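PDB 5YL7: pseudoalteromonas arctica PAMC 21717 from Pseudoalteromonas arctica, which probably hydrolyses peptide bonds in proteins as a cold-active, calcium-binding serine protease of the subtilase family from a psychrophilic bacterium. Local coordinates for residues A[195-200]-A[218-222]; A[290-294]-A[306-310]; A[172-178]-A[209-215]; A[201-207]-A[233-239]. All coordinates share one frame; numbering follows the deposited sequence.

Contact 1: A[195-200]-A[218-222]; sequences VVVIAA and VVNVA. With CA (calcium ion), chain F.
Val196 O receives Val219 N at 2.8 Å, opening a parallel strand pairing that continues through Ile198, whose N reaches Val219 O and whose O takes Val221 N. Ala200 N closes the run on Val221 O at 3.0 Å, just beyond the end of strand 195-199. Branched valines and isoleucine suit this extended backbone and fill both faces. On one, Val197 CG1 meets Val221 CG2 at 3.9 Å; on the other, Ile198 holds its chain extended (chi2 -179°), which lays CD1 against Val218 CG1 at 3.6 Å. Beside that pair, the amide of Asn220 bends toward the neighbouring strand, where Ala200 CB lies 3.5 Å from its OD1, a place suited to a mere methyl. Asn220 ND2 donates to Asn239 OD1 and, at 3.1 Å, to the oxygen of a water that also bonds Ala200 O. A leucine in place of Asn220 would probably cost Asn239 OD1 one of its donors, Ser207 OG remaining, and rob this water of its side-chain partner. At the start of the second strand, Val218 O binds calcium at 2.3 Å; Asp241 and Glu307 complete the protein ligands. Strand 195-199 is paired along its other edge with strand 167-170, while helix 280-297 packs on the face of Val197, Ala199 and Val221, and helix 303-312 reaches Val195 and Val219.

Contact 2: A[290-294]-A[306-310]; sequences VAALI and IESIL. With CA (calcium ion), chain F.
Between Ile294 and the trio Ile306, Ile309 and Leu310 no ring or amide is interposed; the one flat side-chain group of segments 290-294 and 306-310 is the carboxylate of Glu307, a residue that leaves its helix on the side away from the other segment and takes no part in the interface. Glu307 binds calcium through one oxygen, OE2, at 2.5 Å, while OE1 accepts a hydrogen bond of 2.7 Å from a water that is itself a calcium ligand, two attachments that together help to hold the carboxylate's rotation. An extended chain, with CG anti to the backbone N (chi1 179°), carries the charge out to the metal. The contact proper is aliphatic and free of hydrogen bonds across it. Ile294 is its centre: CD1 enters a notch between Ile309 CG2 and Leu310 CD2, each 3.7 Å away, and CG2 lies 4.1 Å from Ile306 CG1. The same Leu310 CD2 reaches on to Val290 CG1, also at 3.7 Å, the two side chains sliding past each other in opposite directions. Ala291 contributes only a methyl, its CB 3.9 Å from Ile306 CG2, which suits the point where the two backbones come nearest (Ala291 CA to Ile306 CA 6.4 Å). An alanine at Ile294 would probably open a gap between Ile309 and Leu310 and let their branches turn. The helical segments run at 112° to each other, their axes 10.2 Å apart. Helix 331-338 packs on Val290, Leu293 and Ile294, and strand 195-199 presents Val195 to both Ala291 and Ile306, so the helix pair packs on the central sheet at the start of that strand.

Contact 3: A[172-178]-A[209-215]; sequences LGGSGSC and NYNPGNC
Gly174 and Asn211 form an antiparallel hydrogen-bonded pair, Gly174 N to Asn211 O at 2.9 Å and Asn211 N to Gly174 O, and Gly176 N extends it to Asn209 O at 2.8 Å. Gly173 passes so near Asn211 O that a CB would clash there, so glycine is needed. Gly176 O is gripped from opposite faces of its plane by two asparagine amides: Asn211 ND2, at 3.0 Å, in an almost straight bond (177°), and Asn214 ND2, at 2.9 Å. Asn211 CG stands between its backbone N and carbonyl carbon (chi1 62°), which turns the amide toward the chain just beyond strand 174-175, where Gly176 O lies. Asn214 ND2 has a second acceptor in Ala208 O. Ser175 CB lies obliquely 3.9 Å from Tyr210 CE1, the tyrosine hydroxyl being bonded to Asp205. Pro212, after a cis peptide bond, sets CD 3.9 Å from Leu172 CD1. The Cys178-Cys215 disulfide (SG to SG 2.1 Å) ties the ends together. Leu172, Gly173 and Gly174, with Gly173 hydrogen-bonding a bound peptide through its backbone, are consistent with the Leu-Gly-Gly segment that borders the S1 and S4 subsites of subtilisins.

Contact 4: A[201-207]-A[233-239]; sequences GNDNDNS and YSNYGSN
Asn235 reaches in between Asp203 and Asp205 and carries three of the side-chain bonds. Its OD1 accepts from Asp203 N at 3.0 Å and Asp205 N at 2.9 Å, which arrive from opposite faces of its plane, while Asn235 ND2 gives a bond of 2.9 Å to the anti lone pair of Asp203 OD2, carboxylate and amide nearly coplanar (21° apart). With CG beside the backbone N (chi1 -69°), the amide comes in against Gly201 and Asp205. It suits this place because it both accepts and donates; ND2 also serves Ala200 O. Farther along, Ser207 OG donates to Asn239 OD1 at 2.7 Å, and Asn239 ND2 returns a bond to Ser207 O from above the carbonyl plane.

Backbone bonds run between: Asn235 N to Gly201 O, at 3.0 Å, Asn204 N to Tyr233 O, Tyr236 N to Asp205 O, and Ser207 N to Tyr236 O. Glycine is called for at Gly201 and Gly237, where a CB would strike Asn235 ND2 or Ser207 OG and also the preceding carbonyl. The sequence Ala-Ala-Gly-Asn ending at Asn202 matches the subtilisin segment whose asparagine forms the oxyanion hole, a role Asn202 probably shares; its OD1 is held by Thr280.

Among the rings, Tyr236 has Asp205 O over its centre, 3.8 Å above the plane, and Asn204 OD1, bonded to Arg230, near its edge. Tyr233 lies alongside Asn202, ring and amide planes 78° apart.

Overall arrangement
Contacts 1, 3 and 4 lie close together, centres 10 to 12 Å apart, and their segments alternate along the chain from 172-178 to 233-239. Contact 1 is part of the central parallel sheet; contacts 3 and 4 join the loops that follow its strands. Contact 2 comes later in sequence: its centre is 12 Å from contact 1 and 22 Å from the other two. Contacts 1 and 2 share the calcium ion, through Val218 and Glu307. Asparagine amides tie contact 1 to contact 4, and Tyr210 with Asp205 ties contact 3 to contact 4. The strands of the sheet thus run out into loops that probably shape the subtilisin-like cleft.

Contact 1: A[195-200]-A[218-222]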
loop_
_atom_site.group_PDB
_atom_site.type_symbol
_atom_site.label_atom_id
_atom_site.label_comp_id
_atom_site.label_asym_id
_atom_site.label_seq_id
_atom_site.Cartn_x
_atom_site.Cartn_y
_atom_site.Cartn_z
ATOM N N VAL A 195 9.651 -8.659 2.164
ATOM C CA VAL A 195 9.856 -7.686 1.089
ATOM C C VAL A 195 9.141 -6.390 1.418
ATOM O O VAL A 195 8.039 -6.405 1.980
ATOM C CB VAL A 195 9.467 -8.281 -0.276
ATOM C CG1 VAL A 195 7.978 -8.504 -0.408
ATOM C CG2 VAL A 195 9.971 -7.442 -1.452
ATOM N N VAL A 196 9.763 -5.276 1.045
ATOM C CA VAL A 196 9.279 -3.944 1.432
ATOM C C VAL A 196 8.900 -3.168 0.175
ATOM O O VAL A 196 9.802 -2.910 -0.631
ATOM C CB VAL A 196 10.325 -3.217 2.272
ATOM C CG1 VAL A 196 9.760 -1.876 2.714
ATOM C CG2 VAL A 196 10.674 -4.020 3.510
ATOM N N VAL A 197 7.637 -2.802 0.042
ATOM C CA VAL A 197 7.114 -2.093 -1.115
ATOM C C VAL A 197 6.688 -0.728 -0.702
ATOM O O VAL A 197 5.951 -0.580 0.268
ATOM C CB VAL A 197 5.911 -2.919 -1.689
ATOM C CG1 VAL A 197 5.344 -2.195 -2.928
ATOM C CG2 VAL A 197 6.356 -4.327 -2.088
ATOM N N ILE A 198 7.126 0.306 -1.473
ATOM C CA ILE A 198 7.002 1.691 -1.056
ATOM C C ILE A 198 6.525 2.558 -2.203
ATOM O O ILE A 198 6.899 2.381 -3.372
ATOM C CB ILE A 198 8.343 2.237 -0.525
ATOM C CG1 ILE A 198 8.838 1.308 0.604
ATOM C CG2 ILE A 198 8.166 3.676 -0.045
ATOM C CD1 ILE A 198 10.145 1.707 1.252
ATOM N N ALA A 199 5.612 3.486 -1.867
ATOM C CA ALA A 199 5.202 4.553 -2.787
ATOM C C ALA A 199 6.292 5.555 -3.011
ATOM O O ALA A 199 6.853 6.118 -2.069
ATOM C CB ALA A 199 4.007 5.244 -2.263
ATOM N N ALA A 200 6.558 5.903 -4.289
ATOM C CA ALA A 200 7.718 6.841 -4.587
ATOM C C ALA A 200 7.407 8.216 -4.287
ATOM O O ALA A 200 8.404 9.063 -4.241
ATOM C CB ALA A 200 8.094 6.708 -6.026
ATOM N N VAL A 218 14.487 -1.848 -1.205
ATOM C CA VAL A 218 13.030 -1.695 -1.272
ATOM C C VAL A 218 12.590 -1.756 -2.678
ATOM O O VAL A 218 13.343 -1.496 -3.614
ATOM C CB VAL A 218 12.568 -0.376 -0.598
ATOM C CG1 VAL A 218 13.100 -0.252 0.834
ATOM C CG2 VAL A 218 12.932 0.853 -1.366
ATOM N N VAL A 219 11.299 -2.026 -2.855
ATOM C CA VAL A 219 10.653 -1.955 -4.186
ATOM C C VAL A 219 9.926 -0.605 -4.229
ATOM O O VAL A 219 8.875 -0.436 -3.590
ATOM C CB VAL A 219 9.670 -3.095 -4.412
ATOM C CG1 VAL A 219 9.086 -3.048 -5.777
ATOM C CG2 VAL A 219 10.325 -4.461 -4.121
ATOM N N ASN A 220 10.492 0.354 -4.957
ATOM C CA ASN A 220 9.963 1.714 -5.025
ATOM C C ASN A 220 9.126 1.849 -6.266
ATOM O O ASN A 220 9.544 1.455 -7.386
ATOM C CB ASN A 220 11.104 2.747 -5.033
ATOM C CG ASN A 220 10.606 4.122 -4.707
ATOM O OD1 ASN A 220 9.625 4.318 -4.046
ATOM N ND2 ASN A 220 11.384 5.148 -5.170
ATOM N N VAL A 221 7.904 2.343 -6.076
ATOM C CA VAL A 221 6.829 2.213 -7.093
ATOM C C VAL A 221 6.361 3.593 -7.548
ATOM O O VAL A 221 5.894 4.417 -6.755
ATOM C CB VAL A 221 5.656 1.457 -6.479
ATOM C CG1 VAL A 221 4.532 1.283 -7.509
ATOM C CG2 VAL A 221 6.101 0.095 -5.968
ATOM N N ALA A 222 6.465 3.775 -8.882
ATOM C CA ALA A 222 5.874 4.961 -9.576
ATOM C C ALA A 222 4.447 4.623 -9.960
ATOM O O ALA A 222 4.015 3.482 -10.061
ATOM C CB ALA A 222 6.702 5.322 -10.788
HETATM CA CA CA F . 14.885 -1.201 -5.320
HETATM O O HOH W 1 10.898 7.815 -3.726
HETATM O O HOH W 2 15.942 0.040 -3.377
HETATM O O HOH W 3 15.878 0.476 -7.422
HETATM O O HOH W 4 16.959 -1.406 -6.474
HETATM O O HOH W 5 15.090 1.203 -5.752
HETATM O O HOH W 6 16.146 -2.790 -3.813
#

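Contact 2: A[290-294]-A[306-310]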
loop_
_atom_site.group_PDB
_atom_site.type_symbol
_atom_site.label_atom_id
_atom_site.label_comp_id
_atom_site.label_asym_id
_atom_site.label_seq_id
_atom_site.Cartn_x
_atom_site.Cartn_y
_atom_site.Cartn_z
ATOM N N VAL A 290 0.764 -8.079 -5.679
ATOM C CA VAL A 290 1.490 -9.019 -6.540
ATOM C C VAL A 290 2.603 -9.680 -5.813
ATOM O O VAL A 290 2.842 -10.898 -6.054
ATOM C CB VAL A 290 1.881 -8.366 -7.888
ATOM C CG1 VAL A 290 2.627 -9.359 -8.768
ATOM C CG2 VAL A 290 0.645 -7.868 -8.619
ATOM N N ALA A 291 3.320 -8.982 -4.936
ATOM C CA ALA A 291 4.315 -9.661 -4.115
ATOM C C ALA A 291 3.702 -10.804 -3.309
ATOM O O ALA A 291 4.346 -11.880 -3.188
ATOM C CB ALA A 291 4.984 -8.637 -3.186
ATOM N N ALA A 292 2.512 -10.639 -2.783
ATOM C CA ALA A 292 1.804 -11.706 -2.117
ATOM C C ALA A 292 1.440 -12.808 -3.064
ATOM O O ALA A 292 1.517 -14.010 -2.629
ATOM C CB ALA A 292 0.584 -11.178 -1.348
ATOM N N LEU A 293 1.019 -12.552 -4.284
ATOM C CA LEU A 293 0.734 -13.617 -5.263
ATOM C C LEU A 293 1.994 -14.395 -5.487
ATOM O O LEU A 293 1.970 -15.668 -5.532
ATOM C CB LEU A 293 0.178 -13.072 -6.551
ATOM C CG LEU A 293 -1.051 -12.205 -6.452
ATOM C CD1 LEU A 293 -1.547 -11.839 -7.857
ATOM C CD2 LEU A 293 -2.151 -12.859 -5.633
ATOM N N ILE A 294 3.103 -13.748 -5.717
ATOM C CA ILE A 294 4.395 -14.385 -5.893
ATOM C C ILE A 294 4.706 -15.227 -4.744
ATOM O O ILE A 294 5.205 -16.410 -4.934
ATOM C CB ILE A 294 5.521 -13.304 -6.133
ATOM C CG1 ILE A 294 5.350 -12.649 -7.461
ATOM C CG2 ILE A 294 6.877 -13.918 -5.957
ATOM C CD1 ILE A 294 6.110 -11.304 -7.569
ATOM N N ILE A 306 11.789 -11.729 -4.835
ATOM C CA ILE A 306 10.496 -11.114 -5.136
ATOM C C ILE A 306 10.661 -9.831 -5.897
ATOM O O ILE A 306 9.985 -9.609 -6.919
ATOM C CB ILE A 306 9.625 -10.964 -3.889
ATOM C CG1 ILE A 306 9.379 -12.285 -3.203
ATOM C CG2 ILE A 306 8.375 -10.174 -4.230
ATOM C CD1 ILE A 306 8.653 -12.172 -1.860
ATOM N N GLU A 307 11.587 -8.982 -5.464
ATOM C CA GLU A 307 11.860 -7.750 -6.217
ATOM C C GLU A 307 12.267 -8.087 -7.658
ATOM O O GLU A 307 11.858 -7.442 -8.611
ATOM C CB GLU A 307 12.905 -6.917 -5.504
ATOM C CG GLU A 307 13.266 -5.626 -6.248
ATOM C CD GLU A 307 14.007 -4.643 -5.457
ATOM O OE1 GLU A 307 14.475 -4.912 -4.326
ATOM O OE2 GLU A 307 14.188 -3.495 -5.961
ATOM N N SER A 308 13.180 -9.060 -7.790
ATOM C CA SER A 308 13.651 -9.450 -9.144
ATOM C C SER A 308 12.500 -9.930 -9.982
ATOM O O SER A 308 12.414 -9.549 -11.184
ATOM C CB SER A 308 14.742 -10.409 -9.015
ATOM O OG SER A 308 15.182 -10.727 -10.388
ATOM N N ILE A 309 11.622 -10.750 -9.508
ATOM C CA ILE A 309 10.489 -11.229 -10.282
ATOM C C ILE A 309 9.607 -10.088 -10.674
ATOM O O ILE A 309 9.212 -9.954 -11.863
ATOM C CB ILE A 309 9.691 -12.333 -9.495
ATOM C CG1 ILE A 309 10.507 -13.598 -9.402
ATOM C CG2 ILE A 309 8.367 -12.607 -10.188
ATOM C CD1 ILE A 309 10.036 -14.576 -8.334
ATOM N N LEU A 310 9.280 -9.171 -9.760
ATOM C CA LEU A 310 8.428 -8.004 -10.064
ATOM C C LEU A 310 9.067 -7.203 -11.173
ATOM O O LEU A 310 8.392 -6.783 -12.130
ATOM C CB LEU A 310 8.272 -7.132 -8.853
ATOM C CG LEU A 310 7.318 -7.681 -7.770
ATOM C CD1 LEU A 310 7.513 -6.888 -6.451
ATOM C CD2 LEU A 310 5.848 -7.636 -8.178
HETATM CA CA CA F . 14.885 -1.201 -5.320
HETATM O O HOH W 6 16.146 -2.790 -3.813
HETATM O O HOH W 3 15.878 0.476 -7.422
HETATM O O HOH W 4 16.959 -1.406 -6.474
HETATM O O HOH W 5 15.090 1.203 -5.752
HETATM O O HOH W 2 15.942 0.040 -3.377
#

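Contact 3: A[172-178]-A[209-215]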
loop_
_atom_site.group_PDB
_atom_site.type_symbol
_atom_site.label_atom_id
_atom_site.label_comp_id
_atom_site.label_asym_id
_atom_site.label_seq_id
_atom_site.Cartn_x
_atom_site.Cartn_y
_atom_site.Cartn_z
ATOM N N LEU A 172 3.437 5.945 2.037
ATOM C CA LEU A 172 3.769 7.109 2.886
ATOM C C LEU A 172 5.114 7.618 2.545
ATOM O O LEU A 172 5.914 6.900 1.877
ATOM C CB LEU A 172 3.623 6.720 4.388
ATOM C CG LEU A 172 4.594 5.626 4.871
ATOM C CD1 LEU A 172 6.031 6.145 5.135
ATOM C CD2 LEU A 172 4.143 4.943 6.148
ATOM N N GLY A 173 5.403 8.826 2.922
ATOM C CA GLY A 173 6.765 9.337 2.756
ATOM C C GLY A 173 6.882 10.805 2.990
ATOM O O GLY A 173 5.947 11.477 3.448
ATOM N N GLY A 174 8.068 11.271 2.719
ATOM C CA GLY A 174 8.374 12.705 2.943
ATOM C C GLY A 174 9.605 13.032 2.125
ATOM O O GLY A 174 10.113 12.228 1.397
ATOM N N SER A 175 10.052 14.294 2.198
ATOM C CA SER A 175 11.245 14.701 1.517
ATOM C C SER A 175 12.500 14.504 2.316
ATOM O O SER A 175 12.501 14.537 3.530
ATOM C CB SER A 175 11.085 16.116 1.010
ATOM O OG SER A 175 10.931 16.890 2.127
ATOM N N GLY A 176 13.574 14.229 1.558
ATOM C CA GLY A 176 14.912 14.115 2.122
ATOM C C GLY A 176 15.491 12.730 2.097
ATOM O O GLY A 176 14.872 11.808 1.596
ATOM N N SER A 177 16.689 12.582 2.570
ATOM C CA SER A 177 17.369 11.358 2.541
ATOM C C SER A 177 16.710 10.304 3.479
ATOM O O SER A 177 15.955 10.631 4.364
ATOM C CB SER A 177 18.858 11.615 2.888
ATOM O OG SER A 177 18.947 12.161 4.128
ATOM N N CYS A 178 16.996 9.039 3.160
ATOM C CA CYS A 178 16.580 7.909 3.973
ATOM C C CYS A 178 17.390 7.957 5.309
ATOM O O CYS A 178 18.613 7.881 5.222
ATOM C CB CYS A 178 16.851 6.605 3.236
ATOM S SG CYS A 178 16.383 5.125 4.169
ATOM N N ASN A 209 15.083 11.976 -3.956
ATOM C CA ASN A 209 15.000 12.861 -2.852
ATOM C C ASN A 209 13.794 12.784 -1.986
ATOM O O ASN A 209 13.452 13.666 -1.211
ATOM C CB ASN A 209 15.153 14.279 -3.412
ATOM C CG ASN A 209 16.536 14.445 -4.080
ATOM O OD1 ASN A 209 17.567 13.903 -3.561
ATOM N ND2 ASN A 209 16.536 15.081 -5.199
ATOM N N TYR A 210 13.180 11.597 -1.990
ATOM C CA TYR A 210 11.964 11.299 -1.287
ATOM C C TYR A 210 12.089 9.930 -0.571
ATOM O O TYR A 210 12.459 8.955 -1.225
ATOM C CB TYR A 210 10.721 11.363 -2.183
ATOM C CG TYR A 210 10.515 12.748 -2.732
ATOM C CD1 TYR A 210 9.887 13.728 -1.965
ATOM C CD2 TYR A 210 11.120 13.161 -3.867
ATOM C CE1 TYR A 210 9.811 15.025 -2.467
ATOM C CE2 TYR A 210 11.070 14.484 -4.363
ATOM C CZ TYR A 210 10.354 15.343 -3.602
ATOM O OH TYR A 210 10.204 16.681 -4.072
ATOM N N ASN A 211 11.844 9.934 0.700
ATOM C CA ASN A 211 11.987 8.755 1.555
ATOM C C ASN A 211 10.623 8.190 1.935
ATOM O O ASN A 211 9.652 9.005 2.002
ATOM C CB ASN A 211 12.843 9.109 2.840
ATOM C CG ASN A 211 12.226 10.147 3.693
ATOM O OD1 ASN A 211 11.316 9.881 4.460
ATOM N ND2 ASN A 211 12.639 11.367 3.500
ATOM N N PRO A 212 10.459 6.957 2.323
ATOM C CA PRO A 212 11.514 5.934 2.343
ATOM C C PRO A 212 11.720 5.247 1.013
ATOM O O PRO A 212 12.516 4.295 0.935
ATOM C CB PRO A 212 10.995 4.955 3.406
ATOM C CG PRO A 212 9.473 5.061 3.292
ATOM C CD PRO A 212 9.221 6.517 2.999
ATOM N N GLY A 213 11.151 5.735 -0.083
ATOM C CA GLY A 213 11.378 5.103 -1.328
ATOM C C GLY A 213 12.787 5.094 -1.825
ATOM O O GLY A 213 13.224 4.250 -2.593
ATOM N N ASN A 214 13.572 6.111 -1.376
ATOM C CA ASN A 214 14.998 6.234 -1.648
ATOM C C ASN A 214 15.862 5.422 -0.717
ATOM O O ASN A 214 17.096 5.448 -0.874
ATOM C CB ASN A 214 15.399 7.712 -1.687
ATOM C CG ASN A 214 15.269 8.398 -0.368
ATOM O OD1 ASN A 214 14.862 7.803 0.628
ATOM N ND2 ASN A 214 15.616 9.713 -0.330
ATOM N N CYS A 215 15.288 4.626 0.167
ATOM C CA CYS A 215 16.100 3.715 0.987
ATOM C C CYS A 215 16.561 2.593 0.090
ATOM O O CYS A 215 16.118 2.339 -1.044
ATOM C CB CYS A 215 15.260 3.183 2.092
ATOM S SG CYS A 215 14.672 4.431 3.262
HETATM O O HOH W 7 8.262 7.151 0.085
#

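Contact 4: A[201-207]-A[233-239]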
loop_
_atom_site.group_PDB
_atom_site.type_symbol
_atom_site.label_atom_id
_atom_site.label_comp_id
_atom_site.label_asym_id
_atom_site.label_seq_id
_atom_site.Cartn_x
_atom_site.Cartn_y
_atom_site.Cartn_z
ATOM N N GLY A 201 6.183 8.651 -4.071
ATOM C CA GLY A 201 5.803 10.036 -3.781
ATOM C C GLY A 201 5.195 10.772 -4.966
ATOM O O GLY A 201 5.269 10.351 -6.095
ATOM N N ASN A 202 4.587 11.915 -4.675
ATOM C CA ASN A 202 3.611 12.589 -5.540
ATOM C C ASN A 202 4.024 14.025 -5.809
ATOM O O ASN A 202 3.147 14.880 -5.959
ATOM C CB ASN A 202 2.229 12.563 -4.971
ATOM C CG ASN A 202 1.760 11.178 -4.608
ATOM O OD1 ASN A 202 2.100 10.130 -5.248
ATOM N ND2 ASN A 202 0.912 11.096 -3.568
ATOM N N ASP A 203 5.290 14.259 -5.962
ATOM C CA ASP A 203 5.834 15.641 -6.149
ATOM C C ASP A 203 6.174 15.921 -7.561
ATOM O O ASP A 203 6.802 16.991 -7.858
ATOM C CB ASP A 203 7.072 15.755 -5.197
ATOM C CG ASP A 203 6.819 15.030 -3.770
ATOM O OD1 ASP A 203 6.301 15.856 -2.991
ATOM O OD2 ASP A 203 7.052 13.747 -3.393
ATOM N N ASN A 204 5.968 15.065 -8.553
ATOM C CA ASN A 204 6.387 15.250 -9.890
ATOM C C ASN A 204 7.858 15.647 -9.876
ATOM O O ASN A 204 8.278 16.581 -10.624
ATOM C CB ASN A 204 5.541 16.294 -10.672
ATOM C CG ASN A 204 5.891 16.381 -12.083
ATOM O OD1 ASN A 204 6.325 15.482 -12.759
ATOM N ND2 ASN A 204 5.717 17.642 -12.661
ATOM N N ASP A 205 8.674 14.886 -9.159
ATOM C CA ASP A 205 10.053 15.277 -8.958
ATOM C C ASP A 205 10.896 14.008 -8.908
ATOM O O ASP A 205 10.441 12.871 -8.926
ATOM C CB ASP A 205 10.158 16.104 -7.665
ATOM C CG ASP A 205 11.518 16.886 -7.446
ATOM O OD1 ASP A 205 12.228 17.047 -8.383
ATOM O OD2 ASP A 205 11.612 17.234 -6.279
ATOM N N ASN A 206 12.200 14.210 -8.797
ATOM C CA ASN A 206 13.194 13.106 -8.729
ATOM C C ASN A 206 13.062 12.327 -7.446
ATOM O O ASN A 206 13.188 12.772 -6.300
ATOM C CB ASN A 206 14.600 13.732 -8.799
ATOM C CG ASN A 206 15.741 12.767 -8.786
ATOM O OD1 ASN A 206 15.566 11.569 -8.658
ATOM N ND2 ASN A 206 16.981 13.340 -8.891
ATOM N N SER A 207 12.760 11.038 -7.585
ATOM C CA SER A 207 12.533 10.109 -6.517
ATOM C C SER A 207 13.735 9.843 -5.662
ATOM O O SER A 207 13.574 9.385 -4.568
ATOM C CB SER A 207 11.987 8.808 -7.116
ATOM O OG SER A 207 12.908 8.235 -8.005
ATOM N N TYR A 233 1.428 13.495 -11.203
ATOM C CA TYR A 233 2.055 13.806 -9.939
ATOM C C TYR A 233 3.219 12.842 -9.596
ATOM O O TYR A 233 3.872 13.102 -8.592
ATOM C CB TYR A 233 1.008 13.747 -8.801
ATOM C CG TYR A 233 0.313 12.403 -8.761
ATOM C CD1 TYR A 233 0.962 11.282 -8.265
ATOM C CD2 TYR A 233 -0.954 12.182 -9.320
ATOM C CE1 TYR A 233 0.393 10.024 -8.352
ATOM C CE2 TYR A 233 -1.518 10.961 -9.396
ATOM C CZ TYR A 233 -0.844 9.854 -8.980
ATOM O OH TYR A 233 -1.372 8.579 -9.048
ATOM N N SER A 234 3.366 11.748 -10.327
ATOM C CA SER A 234 4.269 10.725 -9.794
ATOM C C SER A 234 5.693 11.186 -9.825
ATOM O O SER A 234 6.204 11.708 -10.824
ATOM C CB SER A 234 4.147 9.527 -10.682
ATOM O OG SER A 234 4.928 8.426 -10.070
ATOM N N ASN A 235 6.423 10.902 -8.762
ATOM C CA ASN A 235 7.879 10.973 -8.805
ATOM C C ASN A 235 8.427 9.958 -9.753
ATOM O O ASN A 235 7.743 8.981 -10.150
ATOM C CB ASN A 235 8.455 10.859 -7.407
ATOM C CG ASN A 235 8.185 12.028 -6.511
ATOM O OD1 ASN A 235 7.840 13.125 -6.962
ATOM N ND2 ASN A 235 8.316 11.823 -5.195
ATOM N N TYR A 236 9.676 10.152 -10.116
ATOM C CA TYR A 236 10.317 9.360 -11.165
ATOM C C TYR A 236 11.845 9.464 -10.994
ATOM O O TYR A 236 12.258 10.418 -10.340
ATOM C CB TYR A 236 9.895 9.848 -12.591
ATOM C CG TYR A 236 10.205 11.267 -12.826
ATOM C CD1 TYR A 236 11.541 11.738 -13.055
ATOM C CD2 TYR A 236 9.250 12.261 -12.546
ATOM C CE1 TYR A 236 11.871 13.120 -13.099
ATOM C CE2 TYR A 236 9.521 13.615 -12.675
ATOM C CZ TYR A 236 10.823 14.032 -12.856
ATOM O OH TYR A 236 11.052 15.429 -12.865
ATOM N N GLY A 237 12.582 8.542 -11.507
ATOM C CA GLY A 237 14.064 8.570 -11.359
ATOM C C GLY A 237 14.637 7.218 -11.356
ATOM O O GLY A 237 13.919 6.186 -11.496
ATOM N N SER A 238 15.960 7.166 -11.169
ATOM C CA SER A 238 16.658 5.925 -11.261
ATOM C C SER A 238 16.311 4.885 -10.197
ATOM O O SER A 238 16.370 3.696 -10.506
ATOM C CB SER A 238 18.201 6.188 -11.171
ATOM O OG SER A 238 18.601 7.161 -12.107
ATOM N N ASN A 239 15.875 5.320 -9.030
ATOM C CA ASN A 239 15.560 4.387 -8.002
ATOM C C ASN A 239 14.130 3.852 -8.093
ATOM O O ASN A 239 13.746 2.992 -7.299
ATOM C CB ASN A 239 15.837 4.923 -6.607
ATOM C CG ASN A 239 14.920 5.982 -6.151
ATOM O OD1 ASN A 239 13.770 6.093 -6.670
ATOM N ND2 ASN A 239 15.251 6.763 -5.152
HETATM O O HOH W 8 9.636 17.422 -12.564
HETATM O O HOH W 9 17.041 9.795 -10.144
#